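Local structure of flower-specific defensin (Nicotiana alata, 4AAZ) at residues 1-15 and 33-47. The protein defends the flowers of ornamental tobacco as a small disulfide-rich peptide that is active against fungi and retards the growth of insect pests. Sequence-based numbering, arbitrary orientation.
Sequences RECKTESNTFPGICI and HCSKILRRCLCTKPC. With PO4 (phosphate ion), chain F; EDO (1,2-ethanediol), chain D; EDO (1,2-ethanediol), chain E.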
ATOM      1  N   ARG A   1      13.512  -1.579 -10.041  1.00 11.10           N
ATOM      2  CA  ARG A   1      12.181  -1.458 -10.674  1.00  7.91           C
ATOM      3  C   ARG A   1      11.156  -2.044  -9.735  1.00  7.83           C
ATOM      4  O   ARG A   1      11.280  -3.194  -9.337  1.00  8.20           O
ATOM      5  CB  ARG A   1      12.190  -2.204 -12.008  1.00 11.45           C
ATOM      6  CG  ARG A   1      10.869  -2.174 -12.776  1.00 11.12           C
ATOM      7  CD  ARG A   1      11.001  -2.954 -14.108  1.00 12.41           C
ATOM      8  NE  ARG A   1      11.675  -4.204 -13.808  1.00 13.91           N
ATOM      9  CZ  ARG A   1      12.855  -4.567 -14.258  1.00  8.38           C
ATOM     10  NH1 ARG A   1      13.535  -3.823 -15.142  1.00 11.10           N
ATOM     11  NH2 ARG A   1      13.380  -5.683 -13.805  1.00 12.86           N
ATOM     12  N   GLU A   2      10.192  -1.221  -9.334  1.00  6.97           N
ATOM     13  CA  GLU A   2       9.114  -1.678  -8.468  1.00  6.77           C
ATOM     14  C   GLU A   2       7.805  -1.332  -9.112  1.00  9.63           C
ATOM     15  O   GLU A   2       7.716  -0.397  -9.931  1.00 12.47           O
ATOM     16  CB  GLU A   2       9.220  -1.107  -7.043  1.00  8.78           C
ATOM     17  CG  GLU A   2      10.554  -1.440  -6.411  1.00  9.29           C
ATOM     18  CD  GLU A   2      10.534  -1.598  -4.930  1.00 19.28           C
ATOM     19  OE1 GLU A   2       9.618  -1.059  -4.283  1.00 23.71           O
ATOM     20  OE2 GLU A   2      11.471  -2.259  -4.422  1.00 19.20           O
ATOM     21  N   CYS A   3       6.808  -2.134  -8.783  1.00  5.36           N
ATOM     22  CA  CYS A   3       5.464  -1.975  -9.300  1.00  5.25           C
ATOM     23  C   CYS A   3       4.475  -1.708  -8.185  1.00  4.75           C
ATOM     24  O   CYS A   3       4.615  -2.268  -7.105  1.00  6.18           O
ATOM     25  CB  CYS A   3       5.029  -3.251 -10.020  1.00  6.42           C
ATOM     26  SG  CYS A   3       5.759  -3.518 -11.677  1.00 10.37           S
ATOM     27  N   LYS A   4       3.466  -0.891  -8.482  1.00  5.81           N
ATOM     28  CA  LYS A   4       2.431  -0.515  -7.521  1.00  4.96           C
ATOM     29  C   LYS A   4       1.163  -1.322  -7.763  1.00  4.99           C
ATOM     30  O   LYS A   4       0.685  -1.452  -8.905  1.00  6.59           O
ATOM     31  CB  LYS A   4       2.107   0.985  -7.676  1.00  5.62           C
ATOM     32  CG  LYS A   4       3.272   1.867  -7.297  1.00  6.12           C
ATOM     33  CD  LYS A   4       3.083   3.330  -7.659  1.00  9.25           C
ATOM     34  CE  LYS A   4       4.302   4.201  -7.312  1.00  7.83           C
ATOM     35  NZ  LYS A   4       4.101   5.633  -7.689  1.00 14.81           N
ATOM     36  N   THR A   5       0.634  -1.888  -6.692  1.00  4.51           N
ATOM     37  CA  THR A   5      -0.617  -2.643  -6.712  1.00  4.99           C
ATOM     38  C   THR A   5      -1.428  -2.196  -5.496  1.00  4.60           C
ATOM     39  O   THR A   5      -0.904  -2.244  -4.385  1.00  4.39           O
ATOM     40  CB  THR A   5      -0.351  -4.145  -6.605  1.00  5.81           C
ATOM     41  OG1 THR A   5       0.495  -4.559  -7.686  1.00  8.14           O
ATOM     42  CG2 THR A   5      -1.645  -4.916  -6.642  1.00  7.53           C
ATOM     43  N   GLU A   6      -2.674  -1.763  -5.679  1.00  3.28           N
ATOM     44  CA  GLU A   6      -3.497  -1.380  -4.539  1.00  3.17           C
ATOM     45  C   GLU A   6      -3.628  -2.524  -3.562  1.00  4.21           C
ATOM     46  O   GLU A   6      -3.860  -3.680  -3.951  1.00  4.17           O
ATOM     47  CB  GLU A   6      -4.868  -0.893  -4.983  1.00  3.65           C
ATOM     48  CG  GLU A   6      -5.683  -0.300  -3.851  1.00  3.46           C
ATOM     49  CD  GLU A   6      -6.908   0.481  -4.274  1.00  3.90           C
ATOM     50  OE1 GLU A   6      -7.284   0.459  -5.486  1.00  5.76           O
ATOM     51  OE2 GLU A   6      -7.527   1.123  -3.390  1.00  3.88           O
ATOM     52  N   SER A   7      -3.480  -2.239  -2.283  1.00  3.34           N
ATOM     53  CA  SER A   7      -3.702  -3.229  -1.244  1.00  2.18           C
ATOM     54  C   SER A   7      -5.068  -3.853  -1.305  1.00  2.26           C
ATOM     55  O   SER A   7      -6.083  -3.162  -1.429  1.00  4.17           O
ATOM     56  CB  SER A   7      -3.535  -2.555   0.123  1.00  3.41           C
ATOM     57  OG  SER A   7      -3.900  -3.421   1.216  1.00  3.73           O
ATOM     58  N   ASN A   8      -5.116  -5.178  -1.153  1.00  3.45           N
ATOM     59  CA  ASN A   8      -6.405  -5.866  -1.138  1.00  2.72           C
ATOM     60  C   ASN A   8      -7.041  -5.983   0.229  1.00  4.29           C
ATOM     61  O   ASN A   8      -8.218  -6.286   0.330  1.00  5.09           O
ATOM     62  CB  ASN A   8      -6.240  -7.235  -1.765  1.00  4.06           C
ATOM     63  CG  ASN A   8      -5.908  -7.146  -3.247  1.00  4.99           C
ATOM     64  OD1 ASN A   8      -6.556  -6.409  -3.974  1.00  4.08           O
ATOM     65  ND2 ASN A   8      -4.900  -7.892  -3.703  1.00  6.14           N
ATOM     66  N   THR A   9      -6.254  -5.783   1.276  1.00  3.60           N
ATOM     67  CA  THR A   9      -6.718  -5.946   2.648  1.00  2.52           C
ATOM     68  C   THR A   9      -6.779  -4.682   3.487  1.00  4.09           C
ATOM     69  O   THR A   9      -7.325  -4.697   4.576  1.00  4.75           O
ATOM     70  CB  THR A   9      -5.869  -6.998   3.421  1.00  4.85           C
ATOM     71  OG1 THR A   9      -4.569  -6.480   3.773  1.00  6.06           O
ATOM     72  CG2 THR A   9      -5.740  -8.270   2.643  1.00  5.03           C
ATOM     73  N   PHE A  10      -6.184  -3.586   3.033  1.00  2.60           N
ATOM     74  CA  PHE A  10      -6.227  -2.354   3.829  1.00  2.84           C
ATOM     75  C   PHE A  10      -7.624  -1.752   3.810  1.00  4.50           C
ATOM     76  O   PHE A  10      -8.174  -1.528   2.732  1.00  4.29           O
ATOM     77  CB  PHE A  10      -5.247  -1.323   3.264  1.00  3.63           C
ATOM     78  CG  PHE A  10      -5.270   0.000   3.961  1.00  3.30           C
ATOM     79  CD1 PHE A  10      -4.599   0.192   5.157  1.00  5.51           C
ATOM     80  CD2 PHE A  10      -5.944   1.067   3.409  1.00  4.30           C
ATOM     81  CE1 PHE A  10      -4.623   1.410   5.789  1.00  6.30           C
ATOM     82  CE2 PHE A  10      -5.967   2.278   4.023  1.00  5.50           C
ATOM     83  CZ  PHE A  10      -5.302   2.469   5.219  1.00  6.25           C
ATOM     84  N   PRO A  11      -8.187  -1.424   4.976  1.00  4.46           N
ATOM     85  CA  PRO A  11      -9.546  -0.860   4.987  1.00  5.40           C
ATOM     86  C   PRO A  11      -9.594   0.663   4.929  1.00  4.78           C
ATOM     87  O   PRO A  11      -8.856   1.327   5.672  1.00  5.17           O
ATOM     88  CB  PRO A  11     -10.119  -1.307   6.352  1.00  6.82           C
ATOM     89  CG  PRO A  11      -9.071  -2.129   6.992  1.00 15.89           C
ATOM     90  CD  PRO A  11      -7.757  -1.849   6.302  1.00  5.47           C
ATOM     91  N   GLY A  12     -10.435   1.222   4.073  1.00  5.43           N
ATOM     92  CA  GLY A  12     -10.696   2.641   4.106  1.00  5.91           C
ATOM     93  C   GLY A  12      -9.699   3.506   3.348  1.00  5.36           C
ATOM     94  O   GLY A  12      -8.864   3.015   2.609  1.00  5.19           O
ATOM     95  N   ILE A  13      -9.786   4.813   3.547  1.00  5.83           N
ATOM     96  CA  ILE A  13      -8.862   5.712   2.868  1.00  5.99           C
ATOM     97  C   ILE A  13      -7.513   5.747   3.569  1.00  6.41           C
ATOM     98  O   ILE A  13      -7.386   5.555   4.784  1.00  6.59           O
ATOM     99  CB  ILE A  13      -9.376   7.134   2.665  1.00 10.68           C
ATOM    100  CG1 ILE A  13      -9.631   7.809   3.984  1.00 15.52           C
ATOM    101  CG2 ILE A  13     -10.605   7.145   1.759  1.00 11.51           C
ATOM    102  CD1 ILE A  13      -9.857   9.335   3.828  1.00 18.33           C
ATOM    103  N   CYS A  14      -6.485   5.934   2.760  1.00  4.53           N
ATOM    104  CA  CYS A  14      -5.105   5.913   3.213  1.00  3.70           C
ATOM    105  C   CYS A  14      -4.701   7.339   3.564  1.00  4.48           C
ATOM    106  O   CYS A  14      -4.614   8.208   2.681  1.00  6.02           O
ATOM    107  CB  CYS A  14      -4.222   5.352   2.107  1.00  4.23           C
ATOM    108  SG  CYS A  14      -2.587   4.837   2.675  1.00  5.15           S
ATOM    109  N   ILE A  15      -4.451   7.576   4.847  1.00  4.56           N
ATOM    110  CA  ILE A  15      -3.999   8.887   5.322  1.00  6.35           C
ATOM    111  C   ILE A  15      -2.611   8.788   5.922  1.00  6.20           C
ATOM    112  O   ILE A  15      -1.746   9.596   5.597  1.00  8.27           O
ATOM    113  CB  ILE A  15      -4.978   9.505   6.353  1.00  9.22           C
ATOM    114  CG1 ILE A  15      -6.349   9.733   5.697  1.00 10.28           C
ATOM    115  CG2 ILE A  15      -4.428  10.795   6.935  1.00 11.20           C
ATOM    116  CD1 ILE A  15      -6.348  10.719   4.526  1.00 13.13           C
ATOM    117  N   HIS A  33       2.372   2.723   0.605  1.00  2.52           N
ATOM    118  CA  HIS A  33       2.265   4.154   0.800  1.00  3.26           C
ATOM    119  C   HIS A  33       0.887   4.635   0.378  1.00  4.12           C
ATOM    120  O   HIS A  33       0.147   3.920  -0.328  1.00  3.59           O
ATOM    121  CB  HIS A  33       3.343   4.887   0.002  1.00  3.62           C
ATOM    122  CG  HIS A  33       3.136   4.794  -1.476  1.00  3.61           C
ATOM    123  ND1 HIS A  33       3.469   3.666  -2.192  1.00  3.18           N
ATOM    124  CD2 HIS A  33       2.603   5.663  -2.364  1.00  4.34           C
ATOM    125  CE1 HIS A  33       3.142   3.842  -3.459  1.00  3.73           C
ATOM    126  NE2 HIS A  33       2.620   5.045  -3.592  1.00  5.04           N
ATOM    127  N   CYS A  34       0.537   5.848   0.785  1.00  3.85           N
ATOM    128  CA  CYS A  34      -0.748   6.439   0.419  1.00  3.39           C
ATOM    129  C   CYS A  34      -0.630   7.267  -0.839  1.00  4.46           C
ATOM    130  O   CYS A  34       0.318   8.018  -1.016  1.00  5.62           O
ATOM    131  CB  CYS A  34      -1.273   7.337   1.528  1.00  4.27           C
ATOM    132  SG  CYS A  34      -1.522   6.544   3.114  1.00  6.09           S
ATOM    133  N   SER A  35      -1.626   7.155  -1.722  1.00  4.72           N
ATOM    134  CA  SER A  35      -1.704   8.070  -2.867  1.00  5.44           C
ATOM    135  C   SER A  35      -2.325   9.392  -2.421  1.00  5.52           C
ATOM    136  O   SER A  35      -2.914   9.483  -1.346  1.00  7.65           O
ATOM    137  CB  SER A  35      -2.465   7.435  -4.022  1.00  8.71           C
ATOM    138  OG  SER A  35      -3.849   7.376  -3.764  1.00  5.84           O
ATOM    139  N   LYS A  36      -2.129  10.436  -3.220  1.00 12.29           N
ATOM    140  CA  LYS A  36      -2.532  11.774  -2.789  1.00 13.27           C
ATOM    141  C   LYS A  36      -3.969  12.124  -3.099  1.00  9.24           C
ATOM    142  O   LYS A  36      -4.601  12.866  -2.342  1.00 10.96           O
ATOM    143  CB  LYS A  36      -1.614  12.846  -3.385  1.00 17.47           C
ATOM    144  CG  LYS A  36      -0.250  12.888  -2.709  1.00 21.36           C
ATOM    145  CD  LYS A  36       0.507  14.169  -3.018  1.00 26.99           C
ATOM    146  CE  LYS A  36       0.900  14.248  -4.490  1.00 38.40           C
ATOM    147  NZ  LYS A  36       2.165  13.511  -4.772  1.00 39.36           N
ATOM    148  N   ILE A  37      -4.512  11.616  -4.204  1.00  8.28           N
ATOM    149  CA  ILE A  37      -5.782  12.123  -4.678  1.00  8.08           C
ATOM    150  C   ILE A  37      -6.932  11.174  -4.363  1.00  7.07           C
ATOM    151  O   ILE A  37      -7.836  11.541  -3.623  1.00  9.28           O
ATOM    152  CB  ILE A  37      -5.710  12.505  -6.184  1.00  8.66           C
ATOM    153  CG1 ILE A  37      -4.621  13.572  -6.392  1.00 10.13           C
ATOM    154  CG2 ILE A  37      -7.063  12.958  -6.686  1.00  9.48           C
ATOM    155  CD1 ILE A  37      -4.826  14.831  -5.534  1.00 11.69           C
ATOM    156  N   LEU A  38      -6.883   9.940  -4.866  1.00  6.01           N
ATOM    157  CA  LEU A  38      -7.880   8.954  -4.498  1.00  6.20           C
ATOM    158  C   LEU A  38      -7.594   8.379  -3.096  1.00  5.81           C
ATOM    159  O   LEU A  38      -8.440   7.704  -2.512  1.00  6.47           O
ATOM    160  CB  LEU A  38      -7.980   7.829  -5.537  1.00  6.87           C
ATOM    161  CG  LEU A  38      -8.628   8.237  -6.869  1.00  8.85           C
ATOM    162  CD1 LEU A  38      -8.328   7.201  -7.972  1.00 10.90           C
ATOM    163  CD2 LEU A  38     -10.138   8.451  -6.721  1.00 10.59           C
ATOM    164  N   ARG A  39      -6.408   8.654  -2.549  1.00  4.69           N
ATOM    165  CA  ARG A  39      -6.056   8.286  -1.159  1.00  5.37           C
ATOM    166  C   ARG A  39      -6.210   6.775  -0.961  1.00  4.43           C
ATOM    167  O   ARG A  39      -6.879   6.294  -0.054  1.00  5.09           O
ATOM    168  CB  ARG A  39      -6.831   9.126  -0.151  1.00  6.40           C
ATOM    169  CG  ARG A  39      -6.617  10.605  -0.453  1.00  9.96           C
ATOM    170  CD  ARG A  39      -6.854  11.486   0.720  1.00 18.41           C
ATOM    171  NE  ARG A  39      -8.275  11.628   0.961  1.00 18.86           N
ATOM    172  CZ  ARG A  39      -8.787  12.414   1.903  1.00 19.28           C
ATOM    173  NH1 ARG A  39      -7.977  13.131   2.662  1.00 18.02           N
ATOM    174  NH2 ARG A  39     -10.101  12.479   2.070  1.00 20.45           N
ATOM    175  N   ARG A  40      -5.550   6.052  -1.845  1.00  3.63           N
ATOM    176  CA  ARG A  40      -5.498   4.605  -1.813  1.00  4.13           C
ATOM    177  C   ARG A  40      -4.203   4.120  -1.153  1.00  2.74           C
ATOM    178  O   ARG A  40      -3.168   4.789  -1.224  1.00  4.36           O
ATOM    179  CB  ARG A  40      -5.565   4.079  -3.244  1.00  6.56           C
ATOM    180  CG  ARG A  40      -6.812   4.562  -3.989  1.00  4.74           C
ATOM    181  CD  ARG A  40      -6.959   3.924  -5.344  1.00  7.75           C
ATOM    182  NE  ARG A  40      -5.945   4.401  -6.265  1.00  5.91           N
ATOM    183  CZ  ARG A  40      -5.443   3.693  -7.256  1.00  7.29           C
ATOM    184  NH1 ARG A  40      -5.803   2.427  -7.445  1.00 10.30           N
ATOM    185  NH2 ARG A  40      -4.586   4.258  -8.088  1.00  9.32           N
ATOM    186  N   CYS A  41      -4.261   2.945  -0.523  1.00  2.60           N
ATOM    187  CA  CYS A  41      -3.050   2.281  -0.064  1.00  2.60           C
ATOM    188  C   CYS A  41      -2.457   1.494  -1.216  1.00  2.46           C
ATOM    189  O   CYS A  41      -3.074   0.507  -1.676  1.00  3.83           O
ATOM    190  CB  CYS A  41      -3.405   1.376   1.098  1.00  3.87           C
ATOM    191  SG  CYS A  41      -2.040   0.353   1.691  1.00  3.30           S
ATOM    192  N   LEU A  42      -1.309   1.955  -1.707  1.00  2.49           N
ATOM    193  CA  LEU A  42      -0.629   1.307  -2.815  1.00  2.83           C
ATOM    194  C   LEU A  42       0.564   0.549  -2.297  1.00  2.60           C
ATOM    195  O   LEU A  42       1.472   1.126  -1.678  1.00  3.65           O
ATOM    196  CB  LEU A  42      -0.204   2.327  -3.869  1.00  3.88           C
ATOM    197  CG  LEU A  42      -1.338   3.167  -4.457  1.00  2.83           C
ATOM    198  CD1 LEU A  42      -0.758   4.196  -5.471  1.00  7.29           C
ATOM    199  CD2 LEU A  42      -2.376   2.288  -5.112  1.00  5.19           C
ATOM    200  N   CYS A  43       0.558  -0.753  -2.548  1.00  2.82           N
ATOM    201  CA  CYS A  43       1.676  -1.607  -2.192  1.00  2.63           C
ATOM    202  C   CYS A  43       2.723  -1.605  -3.294  1.00  3.78           C
ATOM    203  O   CYS A  43       2.386  -1.466  -4.489  1.00  4.73           O
ATOM    204  CB  CYS A  43       1.220  -3.054  -1.966  1.00  4.33           C
ATOM    205  SG  CYS A  43      -0.136  -3.249  -0.784  1.00  4.10           S
ATOM    206  N   THR A  44       3.980  -1.788  -2.917  1.00  3.03           N
ATOM    207  CA  THR A  44       5.051  -1.889  -3.890  1.00  3.10           C
ATOM    208  C   THR A  44       5.911  -3.116  -3.625  1.00  4.41           C
ATOM    209  O   THR A  44       6.091  -3.528  -2.468  1.00  4.33           O
ATOM    210  CB  THR A  44       5.944  -0.639  -3.907  1.00  3.47           C
ATOM    211  OG1 THR A  44       6.360  -0.308  -2.578  1.00  4.93           O
ATOM    212  CG2 THR A  44       5.203   0.526  -4.485  1.00  5.94           C
ATOM    213  N   LYS A  45       6.432  -3.710  -4.696  1.00  3.27           N
ATOM    214  CA  LYS A  45       7.453  -4.751  -4.575  1.00  3.47           C
ATOM    215  C   LYS A  45       8.219  -4.782  -5.883  1.00  3.94           C
ATOM    216  O   LYS A  45       7.726  -4.259  -6.886  1.00  4.61           O
ATOM    217  CB  LYS A  45       6.822  -6.120  -4.263  1.00  4.32           C
ATOM    218  CG  LYS A  45       5.968  -6.722  -5.361  1.00  5.65           C
ATOM    219  CD  LYS A  45       5.389  -8.057  -4.911  1.00 10.48           C
ATOM    220  CE  LYS A  45       4.476  -8.669  -5.945  1.00 18.68           C
ATOM    221  NZ  LYS A  45       3.894  -9.956  -5.445  1.00 19.15           N
ATOM    222  N   PRO A  46       9.412  -5.379  -5.901  1.00  4.84           N
ATOM    223  CA  PRO A  46      10.183  -5.488  -7.139  1.00  4.58           C
ATOM    224  C   PRO A  46       9.407  -6.244  -8.197  1.00  4.68           C
ATOM    225  O   PRO A  46       8.696  -7.204  -7.904  1.00  5.94           O
ATOM    226  CB  PRO A  46      11.430  -6.273  -6.713  1.00  7.54           C
ATOM    227  CG  PRO A  46      11.599  -5.896  -5.247  1.00  7.68           C
ATOM    228  CD  PRO A  46      10.167  -5.873  -4.735  1.00  5.49           C
ATOM    229  N   CYS A  47       9.563  -5.819  -9.440  1.00  4.37           N
ATOM    230  CA  CYS A  47       8.910  -6.456 -10.569  1.00  4.67           C
ATOM    231  C   CYS A  47       9.770  -6.385 -11.815  1.00  7.17           C
ATOM    232  O   CYS A  47      10.873  -5.817 -11.745  1.00  6.59           O
ATOM    233  CB  CYS A  47       7.586  -5.807 -10.856  1.00  4.94           C
ATOM    234  SG  CYS A  47       7.705  -4.090 -11.397  1.00  8.07           S
ATOM    235  OXT CYS A  47       9.379  -6.916 -12.868  1.00  5.73           O
TER
HETATM  236  P   PO4 F1051      -4.363   7.910  -7.234  1.00  8.74           P
HETATM  237  O1  PO4 F1051      -4.727   6.913  -6.186  1.00  8.60           O
HETATM  238  O2  PO4 F1051      -2.889   8.248  -7.207  1.00  9.83           O
HETATM  239  O3  PO4 F1051      -4.580   7.215  -8.552  1.00 12.03           O
HETATM  240  O4  PO4 F1051      -5.167   9.123  -7.066  1.00 11.42           O
HETATM  241  C1  EDO D1049     -10.605  10.376  -2.087  1.00 25.65           C
HETATM  242  O1  EDO D1049     -10.474  10.577  -0.679  1.00 26.26           O
HETATM  243  C2  EDO D1049     -11.279   9.033  -2.291  1.00 25.23           C
HETATM  244  O2  EDO D1049     -12.490   9.036  -1.509  1.00 25.35           O
HETATM  245  C1  EDO E1050      12.528   1.883  -8.450  1.00 22.03           C
HETATM  246  O1  EDO E1050      11.856   2.025  -7.202  1.00 23.25           O
HETATM  247  C2  EDO E1050      13.829   1.168  -8.264  1.00 20.07           C
HETATM  248  O2  EDO E1050      13.577  -0.105  -7.694  1.00 19.75           O
HETATM  249  O   HOH W   1       8.701  -1.462  -1.927  1.00  7.40           O
HETATM  250  O   HOH W   2       2.297   6.539  -5.859  1.00 11.18           O
HETATM  251  O   HOH W   3      -6.657   1.455  -0.841  1.00  5.84           O
HETATM  252  O   HOH W   4      -3.546  10.389   1.359  1.00 16.24           O
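Glu-6 meets the guanidinium of Arg-40 at its edge, Arg-40 NH1 to Glu-6 OE1 3.1 Å, in a salt bridge whose carboxylate and guanidinium planes stand 85° apart; OE1 lies close to the guanidinium plane, whereas NH1 approaches from above the carboxylate plane. Leu-42 CD2 covers one guanidinium face, and a phosphate, probably from the crystallisation liquor, takes up another part of the edge through NE and NH2. On Arg-39, Ile-13 CD1 sits over one guanidinium face, 3.6 Å from Arg-39 NH2, while an ethanediol hydroxyl lies in plane at the edge. Arg-1 uses its edge too: Arg-1 NE gives a 2.7 Å bond to Cys-47 O of the C-terminal carboxylate, reached through a chain that bends at chi3. The Phe-10 ring takes Cys-41 obliquely, Phe-10 CD2 to Cys-41 CB 3.4 Å, with CG anti to the backbone N (chi1 177°) bringing the ring up against that cysteine.

Strand 2-6 runs antiparallel to strand 41-46, the middle strand of the sheet. Thr-5 and Cys-43 form a hydrogen-bonded pair, and Ser-7 N continues the ladder to Cys-41 O at 2.8 Å. Beyond the loop that follows strand 2-6, Cys-14 N reaches Arg-39 O at 2.9 Å, nearly straight (175°). Disulfides Cys-3–Cys-47 and Cys-14–Cys-34 join the segments covalently, while Cys-41 and Cys-43 are disulfide-bonded to Cys-20 and Cys-24 of helix 17-26, giving the cysteine-stabilised alpha-beta fold of plant defensins. With few touching residues buried, disulfides and backbone bonds probably carry much of the stability, and the phosphate, shared with Ser-35 OG and Leu-38 N, suggests that Arg-40 can engage an anion while paired with Glu-6.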